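PDB 3GIW: protein of unknown function DUF574 from Streptomyces avermitilis, which is of unconfirmed function but probably acts as an S-adenosylmethionine-dependent methyltransferase, with a Rossmann-like fold and a site that binds S-adenosyl-L-homocysteine. Local coordinates for residues L239-P244 / A272-P277; V162-I167 / S194-S199; E20-A25 / P39-A44. All coordinates share one frame; numbering follows the deposited sequence.

Interaction 1: residues L239-P244 / A272-P277; sequences LELVEP and AVARKP
Leu-241 and, from the loop before its strand, Leu-239 both pack on the methyl of Ala-274 in an antiparallel strand pair: the CB of Leu-239 lies 3.8 Å from the CB of Ala-274, and the CD2 of Leu-241 sits 4.0 Å from that same methyl. With CG anti to its carbonyl carbon (chi1 -77°), Leu-241 leans across the pair, and its CD2 goes on to meet the CB of Ala-272. The other leucine sends a branch toward the C-terminal end of the partner segment, past its strand, where Leu-239 CD2 rests on Lys-276 CA at 3.9 Å and approaches the proline ring of Pro-277. Val-242 and Val-273 lie side by side and point the same way, CG2 of Val-242 against CG1 of Val-273 at 4.0 Å. On the face turned away from Leu-241 and Ala-274, Glu-240 and Arg-275 run out as extended chains. In the conformer of Arg-275 given here, one of two, Glu-240 OE1 and Arg-275 NH1 stay 4.3 Å apart, too far for a salt bridge, OE1 approaching the guanidinium obliquely.

Beneath these side chains Glu-240 and Arg-275 form a hydrogen-bonded pair through both N-H groups. The bond from Glu-240 N reaches Arg-275 O in its carbonyl plane, whereas that from Arg-275 N meets Glu-240 O from above the plane. A third straight bond runs from Val-242 N to Val-273 O at 2.8 Å, and beyond it a water links Val-273 N to Val-242 O.

Strand 240-248 is the edge strand here, and the antiparallel strand 269-275 lies between it and 195-201, as in the 3-2-1-4-5-7-6 sheet of class I methyltransferases. Phe-236 packs on Ala-272 and Ala-274, while helix 55-75 brings His-72 to Val-242 and Trp-65 and Leu-73 to Val-273.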
loop_
_atom_site.group_PDB
_atom_site.type_symbol
_atom_site.label_atom_id
_atom_site.label_comp_id
_atom_site.label_asym_id
_atom_site.label_seq_id
_atom_site.Cartn_x
_atom_site.Cartn_y
_atom_site.Cartn_z
ATOM N N LEU A 239 9.990 -2.852 -16.436
ATOM C CA LEU A 239 8.863 -1.909 -16.475
ATOM C C LEU A 239 9.329 -0.495 -16.786
ATOM O O LEU A 239 10.520 -0.171 -16.651
ATOM C CB LEU A 239 8.103 -1.923 -15.128
ATOM C CG LEU A 239 7.666 -3.288 -14.619
ATOM C CD1 LEU A 239 6.899 -3.216 -13.281
ATOM C CD2 LEU A 239 6.819 -3.995 -15.664
ATOM N N GLU A 240 8.395 0.358 -17.180
ATOM C CA GLU A 240 8.711 1.721 -17.594
ATOM C C GLU A 240 8.283 2.707 -16.502
ATOM O O GLU A 240 7.119 3.022 -16.344
ATOM C CB GLU A 240 8.044 2.036 -18.948
ATOM C CG GLU A 240 8.536 1.070 -20.071
ATOM C CD GLU A 240 8.074 1.407 -21.496
ATOM O OE1 GLU A 240 7.102 2.155 -21.647
ATOM O OE2 GLU A 240 8.715 0.920 -22.456
ATOM N N LEU A 241 9.255 3.191 -15.744
ATOM C CA LEU A 241 8.956 4.096 -14.629
ATOM C C LEU A 241 8.384 5.412 -15.091
ATOM O O LEU A 241 8.897 6.031 -16.043
ATOM C CB LEU A 241 10.202 4.385 -13.759
ATOM C CG LEU A 241 10.600 3.274 -12.784
ATOM C CD1 LEU A 241 12.100 3.364 -12.400
ATOM C CD2 LEU A 241 9.735 3.253 -11.540
ATOM N N VAL A 242 7.331 5.860 -14.420
ATOM C CA VAL A 242 6.824 7.216 -14.561
ATOM C C VAL A 242 7.798 8.184 -13.863
ATOM O O VAL A 242 8.228 7.921 -12.729
ATOM C CB VAL A 242 5.404 7.339 -13.933
ATOM C CG1 VAL A 242 4.857 8.787 -14.014
ATOM C CG2 VAL A 242 4.439 6.349 -14.620
ATOM N N GLU A 243 8.176 9.290 -14.491
ATOM C CA GLU A 243 9.044 10.271 -13.848
ATOM C C GLU A 243 8.327 10.762 -12.585
ATOM O O GLU A 243 7.119 10.914 -12.593
ATOM C CB GLU A 243 9.395 11.445 -14.806
ATOM C CG GLU A 243 8.194 12.309 -15.225
ATOM C CD GLU A 243 7.799 13.405 -14.221
ATOM O OE1 GLU A 243 8.599 13.746 -13.309
ATOM O OE2 GLU A 243 6.661 13.926 -14.372
ATOM N N PRO A 244 9.077 11.024 -11.504
ATOM C CA PRO A 244 10.525 11.094 -11.360
ATOM C C PRO A 244 11.229 9.774 -10.998
ATOM O O PRO A 244 12.379 9.793 -10.538
ATOM C CB PRO A 244 10.683 12.095 -10.217
ATOM C CG PRO A 244 9.501 11.822 -9.339
ATOM C CD PRO A 244 8.379 11.456 -10.270
ATOM N N ALA A 272 6.932 4.697 -6.188
ATOM C CA ALA A 272 7.143 4.590 -7.615
ATOM C C ALA A 272 5.934 4.007 -8.316
ATOM O O ALA A 272 5.171 3.224 -7.728
ATOM C CB ALA A 272 8.387 3.695 -7.912
ATOM N N VAL A 273 5.778 4.406 -9.583
ATOM C CA VAL A 273 4.711 3.918 -10.456
ATOM C C VAL A 273 5.369 3.613 -11.798
ATOM O O VAL A 273 6.198 4.409 -12.286
ATOM C CB VAL A 273 3.642 4.997 -10.650
ATOM C CG1 VAL A 273 2.532 4.536 -11.640
ATOM C CG2 VAL A 273 3.037 5.391 -9.299
ATOM N N ALA A 274 5.010 2.480 -12.411
ATOM C CA ALA A 274 5.617 2.070 -13.673
ATOM C C ALA A 274 4.613 1.307 -14.551
ATOM O O ALA A 274 3.778 0.585 -14.053
ATOM C CB ALA A 274 6.817 1.204 -13.447
ATOM N N ARG A 275 4.765 1.478 -15.869
ATOM C CA ARG A 275 3.910 0.841 -16.890
ATOM C C ARG A 275 4.509 -0.472 -17.370
ATOM O O ARG A 275 5.731 -0.576 -17.584
ATOM C CB ARG A 275 3.766 1.772 -18.097
ATOM C CG ARG A 275 2.822 1.271 -19.195
ATOM C CD ARG A 275 2.518 2.383 -20.210
ATOM N NE ARG A 275 1.566 1.951 -21.227
ATOM C CZ ARG A 275 1.860 1.179 -22.270
ATOM N NH1 ARG A 275 3.095 0.713 -22.456
ATOM N NH2 ARG A 275 0.891 0.852 -23.122
ATOM N N LYS A 276 3.648 -1.469 -17.556
ATOM C CA LYS A 276 4.032 -2.741 -18.153
ATOM C C LYS A 276 3.938 -2.638 -19.694
ATOM O O LYS A 276 2.858 -2.385 -20.217
ATOM C CB LYS A 276 3.093 -3.851 -17.632
ATOM C CG LYS A 276 3.358 -5.217 -18.242
ATOM C CD LYS A 276 2.505 -6.301 -17.660
ATOM C CE LYS A 276 2.705 -7.621 -18.435
ATOM N NZ LYS A 276 2.143 -8.770 -17.638
ATOM N N PRO A 277 5.065 -2.844 -20.398
ATOM C CA PRO A 277 5.054 -2.801 -21.883
ATOM C C PRO A 277 4.149 -3.841 -22.494
ATOM O O PRO A 277 3.950 -4.932 -21.957
ATOM C CB PRO A 277 6.514 -3.091 -22.258
ATOM C CG PRO A 277 7.307 -2.833 -21.064
ATOM C CD PRO A 277 6.425 -3.024 -19.855
ATOM O OXT PRO A 277 3.604 -3.594 -23.582
HETATM O O HOH W 1 7.491 6.738 -10.344
#

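Interaction 2: residues V162-I167 / S194-S199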
loop_
_atom_site.group_PDB
_atom_site.type_symbol
_atom_site.label_atom_id
_atom_site.label_comp_id
_atom_site.label_asym_id
_atom_site.label_seq_id
_atom_site.Cartn_x
_atom_site.Cartn_y
_atom_site.Cartn_z
ATOM N N VAL A 162 -4.920 -3.005 -15.837
ATOM C CA VAL A 162 -5.149 -2.949 -14.393
ATOM C C VAL A 162 -3.939 -2.267 -13.727
ATOM O O VAL A 162 -2.802 -2.485 -14.152
ATOM C CB VAL A 162 -5.257 -4.396 -13.830
ATOM C CG1 VAL A 162 -5.408 -4.418 -12.318
ATOM C CG2 VAL A 162 -6.481 -5.173 -14.423
ATOM N N ALA A 163 -4.189 -1.415 -12.722
ATOM C CA ALA A 163 -3.119 -0.945 -11.826
ATOM C C ALA A 163 -3.060 -1.834 -10.587
ATOM O O ALA A 163 -4.049 -1.930 -9.837
ATOM C CB ALA A 163 -3.343 0.474 -11.397
ATOM N N LEU A 164 -1.911 -2.469 -10.406
ATOM C CA LEU A 164 -1.593 -3.295 -9.264
ATOM C C LEU A 164 -0.954 -2.360 -8.241
ATOM O O LEU A 164 0.141 -1.845 -8.479
ATOM C CB LEU A 164 -0.634 -4.412 -9.655
ATOM C CG LEU A 164 -0.191 -5.356 -8.549
ATOM C CD1 LEU A 164 -1.342 -6.148 -7.935
ATOM C CD2 LEU A 164 0.891 -6.324 -9.062
ATOM N N THR A 165 -1.664 -2.144 -7.128
ATOM C CA THR A 165 -1.168 -1.290 -6.033
ATOM C C THR A 165 -0.717 -2.135 -4.840
ATOM O O THR A 165 -1.513 -2.922 -4.292
ATOM C CB THR A 165 -2.195 -0.178 -5.658
ATOM O OG1 THR A 165 -3.434 -0.749 -5.298
ATOM C CG2 THR A 165 -2.485 0.711 -6.871
ATOM N N VAL A 166 0.549 -2.006 -4.455
ATOM C CA VAL A 166 1.158 -2.783 -3.355
ATOM C C VAL A 166 1.817 -1.720 -2.445
ATOM O O VAL A 166 3.005 -1.437 -2.585
ATOM C CB VAL A 166 2.174 -3.840 -3.857
ATOM C CG1 VAL A 166 2.625 -4.703 -2.704
ATOM C CG2 VAL A 166 1.521 -4.730 -4.962
ATOM N N ILE A 167 0.993 -1.123 -1.579
ATOM C CA ILE A 167 1.341 0.083 -0.832
ATOM C C ILE A 167 1.422 -0.207 0.669
ATOM O O ILE A 167 0.527 -0.789 1.275
ATOM C CB ILE A 167 0.311 1.177 -1.149
ATOM C CG1 ILE A 167 0.368 1.500 -2.658
ATOM C CG2 ILE A 167 0.593 2.421 -0.270
ATOM C CD1 ILE A 167 -0.657 2.492 -3.196
ATOM N N SER A 194 -0.902 -2.111 -18.321
ATOM C CA SER A 194 -1.126 -2.184 -16.878
ATOM C C SER A 194 0.000 -1.429 -16.154
ATOM O O SER A 194 1.021 -1.039 -16.774
ATOM C CB SER A 194 -1.192 -3.645 -16.419
ATOM O OG SER A 194 -2.348 -4.283 -16.957
ATOM N N TYR A 195 -0.208 -1.189 -14.855
ATOM C CA TYR A 195 0.763 -0.472 -14.015
ATOM C C TYR A 195 1.033 -1.210 -12.708
ATOM O O TYR A 195 0.205 -1.988 -12.207
ATOM C CB TYR A 195 0.276 0.953 -13.698
ATOM C CG TYR A 195 0.390 1.940 -14.855
ATOM C CD1 TYR A 195 -0.531 1.936 -15.913
ATOM C CD2 TYR A 195 1.394 2.903 -14.869
ATOM C CE1 TYR A 195 -0.448 2.852 -16.938
ATOM C CE2 TYR A 195 1.493 3.815 -15.906
ATOM C CZ TYR A 195 0.575 3.770 -16.948
ATOM O OH TYR A 195 0.631 4.677 -18.008
ATOM N N LEU A 196 2.210 -0.947 -12.149
ATOM C CA LEU A 196 2.602 -1.339 -10.789
ATOM C C LEU A 196 2.883 -0.046 -10.037
ATOM O O LEU A 196 3.658 0.779 -10.502
ATOM C CB LEU A 196 3.845 -2.220 -10.834
ATOM C CG LEU A 196 4.422 -2.600 -9.456
ATOM C CD1 LEU A 196 3.460 -3.427 -8.592
ATOM C CD2 LEU A 196 5.758 -3.370 -9.632
ATOM N N ALA A 197 2.266 0.106 -8.871
ATOM C CA ALA A 197 2.492 1.252 -7.960
ATOM C C ALA A 197 2.845 0.662 -6.594
ATOM O O ALA A 197 2.086 -0.165 -6.064
ATOM C CB ALA A 197 1.266 2.152 -7.836
HETATM N N MSE A 198 3.942 1.125 -6.014
HETATM C CA MSE A 198 4.384 0.638 -4.724
HETATM C C MSE A 198 4.928 1.742 -3.834
HETATM O O MSE A 198 5.524 2.702 -4.273
HETATM C CB MSE A 198 5.510 -0.399 -4.872
HETATM C CG MSE A 198 5.173 -1.593 -5.791
HETATM SE SE MSE A 198 6.609 -2.920 -5.756
HETATM C CE MSE A 198 6.397 -3.503 -3.929
ATOM N N SER A 199 4.793 1.537 -2.527
ATOM C CA SER A 199 5.631 2.247 -1.542
ATOM C C SER A 199 6.443 1.188 -0.794
ATOM O O SER A 199 5.891 0.136 -0.363
ATOM C CB SER A 199 4.847 3.161 -0.624
ATOM O OG SER A 199 3.957 2.457 0.190
HETATM O O HOH W 2 4.505 -2.125 -0.306
#
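Backbone hydrogen bonds between Val-162, Leu-164 and Val-166 and the partners Tyr-195, Ala-197 and Ser-199 knit two parallel strands together, their axes only 16° apart. Leu-164 uses both of its polar backbone atoms, giving its N-H to Tyr-195 O at 2.8 Å and taking that of Ala-197 on its carbonyl. Val-166 N then meets Ala-197 O almost head-on, with a C=O...N angle of 171°. The ladder slackens at its C-terminal end: Ser-199 N to Val-166 O is a weak bond of 3.5 Å, and a water donates to both Val-166 O and Ser-199 O. CA-H...O contacts fill the intervals, one of them from Met-198 CA to Val-166 O at 3.3 Å.

A side chain takes over at the N-terminal end. Ser-194 OG, held beside its own backbone N (chi1 -67°), accepts the N-H of Val-162 at 3.1 Å and also bonds to Pro-191 O. The two strands belong to a beta-alpha-beta unit whose connection carries helix 179-187, and they are the fourth and fifth strands of the Rossmann-like methyltransferase sheet, with 81-85 on the far side of 163-167.

Most apolar contacts pair residues in register. Leu-164 and Leu-196 lie alongside each other, CD2 of Leu-164 to CD1 of Leu-196 at 3.9 Å; on the same face Val-166 CG1 abuts CE of Met-198, a selenomethionine. On the other face Thr-165 CG2 lies beside Ala-197 CB at 4.1 Å, while the Thr-165 hydroxyl turns to Asp-84.

At the C-terminal end the contact reaches the ligand site. Ser-199 OG, brushed by Ile-167 CG2 at 3.4 Å, hydrogen-bonds Asn-62 OD1 and Ala-168 N, and Asn-62 is a residue that binds S-adenosyl-L-homocysteine.

Interaction 3: residues E20-A25 / P39-A44; sequences ESAHSA and PADKEA
Residues 21-23 run as an extended chain past the first turns of helix 39-51, coming nearest where the CA atoms of Ala-22 and Asp-41 are 4.6 Å apart. The extended run ends at His-23, the N-cap of helix 24-31. Its backbone N-H is taken by a side chain of the neighbouring helix: His-23 N donates to Asp-41 OD1 at 2.9 Å with an N-H...O angle of 166°, meeting the oxygen nearly along its C-O axis. The same oxygen also lies 3.2 Å from the CA of Ala-22.

Asp-41 reaches this place because CG stands beside its own backbone N (chi1 -56°), bringing the carboxylate back toward the start of its helix. There the second oxygen, OD2, hydrogen-bonds the N-H of Tyr-38, just before the helix, and receives a 2.8 Å bond from a water that also donates to Ser-21 O. One carboxylate is thus held at both oxygens and ties the entry of one helix to the entry of the next; its position at a helix amino end would probably favour the charged form. Helices 24-31 and 39-51 follow one another in the N-terminal part of this S-adenosyl methyltransferase family member, and Tyr-28 of helix 24-31 binds S-adenosyl-L-homocysteine.

Small side chains make the close packing. Ala-40 points its methyl at the chain of residues 20-21, with CB 3.6 Å from Glu-20 O and almost as near the carbonyl carbon of Ser-21. One turn on, Ala-44 CB meets Ala-22 CB at 4.0 Å, and Ile-27 of helix 24-31 touches both of these alanines. The imidazole of His-23 folds back along its own chain, where ND1 gives a weak, bent hydrogen bond to Ser-21 O, and the His-23 side chain also touches Asp-18 and Asp-114.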
loop_
_atom_site.group_PDB
_atom_site.type_symbol
_atom_site.label_atom_id
_atom_site.label_comp_id
_atom_site.label_asym_id
_atom_site.label_seq_id
_atom_site.Cartn_x
_atom_site.Cartn_y
_atom_site.Cartn_z
ATOM N N GLU A 20 -5.394 -8.905 21.497
ATOM C CA GLU A 20 -4.360 -8.810 22.516
ATOM C C GLU A 20 -2.945 -8.666 21.966
ATOM O O GLU A 20 -2.033 -8.422 22.744
ATOM C CB GLU A 20 -4.438 -9.999 23.485
ATOM C CG GLU A 20 -5.763 -10.092 24.236
ATOM C CD GLU A 20 -6.175 -8.771 24.880
ATOM O OE1 GLU A 20 -5.519 -8.360 25.873
ATOM O OE2 GLU A 20 -7.154 -8.141 24.387
ATOM N N SER A 21 -2.766 -8.819 20.649
ATOM C CA SER A 21 -1.461 -8.569 20.036
ATOM C C SER A 21 -1.570 -7.456 19.004
ATOM O O SER A 21 -2.624 -7.231 18.424
ATOM C CB SER A 21 -0.908 -9.840 19.401
ATOM O OG SER A 21 -1.650 -10.198 18.252
ATOM N N ALA A 22 -0.462 -6.745 18.798
ATOM C CA ALA A 22 -0.422 -5.637 17.823
ATOM C C ALA A 22 -0.456 -6.181 16.396
ATOM O O ALA A 22 0.124 -7.246 16.099
ATOM C CB ALA A 22 0.823 -4.775 18.035
ATOM N N HIS A 23 -1.142 -5.447 15.513
ATOM C CA HIS A 23 -1.197 -5.748 14.090
ATOM C C HIS A 23 -0.817 -4.517 13.268
ATOM O O HIS A 23 -1.245 -3.410 13.568
ATOM C CB HIS A 23 -2.605 -6.202 13.633
ATOM C CG HIS A 23 -3.065 -7.516 14.205
ATOM N ND1 HIS A 23 -3.341 -7.715 15.544
ATOM C CD2 HIS A 23 -3.360 -8.682 13.589
ATOM C CE1 HIS A 23 -3.746 -8.962 15.728
ATOM N NE2 HIS A 23 -3.777 -9.568 14.556
ATOM N N SER A 24 -0.074 -4.722 12.197
ATOM C CA SER A 24 0.481 -3.590 11.453
ATOM C C SER A 24 -0.605 -2.601 10.942
ATOM O O SER A 24 -0.430 -1.366 11.020
ATOM C CB SER A 24 1.395 -4.038 10.300
ATOM O OG SER A 24 0.722 -4.817 9.356
ATOM N N ALA A 25 -1.718 -3.101 10.400
ATOM C CA ALA A 25 -2.731 -2.203 9.845
ATOM C C ALA A 25 -3.359 -1.339 10.916
ATOM O O ALA A 25 -3.766 -0.199 10.676
ATOM C CB ALA A 25 -3.805 -3.017 9.152
ATOM N N PRO A 39 -5.770 -1.586 22.533
ATOM C CA PRO A 39 -4.658 -1.161 23.382
ATOM C C PRO A 39 -3.270 -1.689 22.981
ATOM O O PRO A 39 -2.283 -0.944 23.088
ATOM C CB PRO A 39 -5.085 -1.654 24.784
ATOM C CG PRO A 39 -6.573 -1.671 24.724
ATOM C CD PRO A 39 -6.929 -2.067 23.323
ATOM N N ALA A 40 -3.165 -2.946 22.552
ATOM C CA ALA A 40 -1.858 -3.474 22.088
ATOM C C ALA A 40 -1.271 -2.663 20.912
ATOM O O ALA A 40 -0.044 -2.493 20.810
ATOM C CB ALA A 40 -1.957 -4.934 21.719
ATOM N N ASP A 41 -2.145 -2.176 20.029
ATOM C CA ASP A 41 -1.714 -1.348 18.882
ATOM C C ASP A 41 -1.253 0.041 19.310
ATOM O O ASP A 41 -0.248 0.569 18.824
ATOM C CB ASP A 41 -2.846 -1.235 17.877
ATOM C CG ASP A 41 -3.347 -2.576 17.419
ATOM O OD1 ASP A 41 -2.536 -3.364 16.884
ATOM O OD2 ASP A 41 -4.571 -2.795 17.614
ATOM N N LYS A 42 -1.986 0.657 20.230
ATOM C CA LYS A 42 -1.565 1.940 20.818
ATOM C C LYS A 42 -0.208 1.830 21.536
ATOM O O LYS A 42 0.654 2.699 21.415
ATOM C CB LYS A 42 -2.627 2.442 21.803
ATOM C CG LYS A 42 -2.212 3.672 22.577
ATOM C CD LYS A 42 -3.417 4.210 23.343
ATOM C CE LYS A 42 -3.230 5.635 23.780
ATOM N NZ LYS A 42 -1.979 5.894 24.483
ATOM N N GLU A 43 -0.008 0.760 22.302
ATOM C CA GLU A 43 1.231 0.601 23.046
ATOM C C GLU A 43 2.413 0.491 22.078
ATOM O O GLU A 43 3.477 1.096 22.302
ATOM C CB GLU A 43 1.160 -0.646 23.925
ATOM C CG GLU A 43 2.378 -0.892 24.853
ATOM C CD GLU A 43 3.549 -1.621 24.196
ATOM O OE1 GLU A 43 3.369 -2.328 23.183
ATOM O OE2 GLU A 43 4.676 -1.493 24.720
ATOM N N ALA A 44 2.239 -0.300 21.020
ATOM C CA ALA A 44 3.246 -0.414 19.961
ATOM C C ALA A 44 3.513 0.934 19.287
ATOM O O ALA A 44 4.676 1.354 19.181
ATOM C CB ALA A 44 2.817 -1.474 18.943
HETATM O O HOH W 3 -4.996 -5.595 17.833
#

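In the fold
Interactions 1 and 2 are neighbouring parts of one sheet, their centres 10 Å apart: strand 269-275 sits directly against 195-201, with probable hydrogen bonds from Ala-274 N to Leu-196 O (2.9 Å) and from Lys-276 N to Ser-194 O (2.8 Å). Interaction 3 stands apart, its centre about 27 Å from that of interaction 2 and 35 Å from that of interaction 1. Residues that bind S-adenosyl-L-homocysteine lie close to interaction 2, where the side chains of Ser-199 and Asn-62 are about 3 Å apart, and farther from interaction 3, where those of His-23 and Asp-112 are about 8 Å apart. Interaction 1 is more remote, the side chain of Ala-272 being about 11 Å from that of Asn-62.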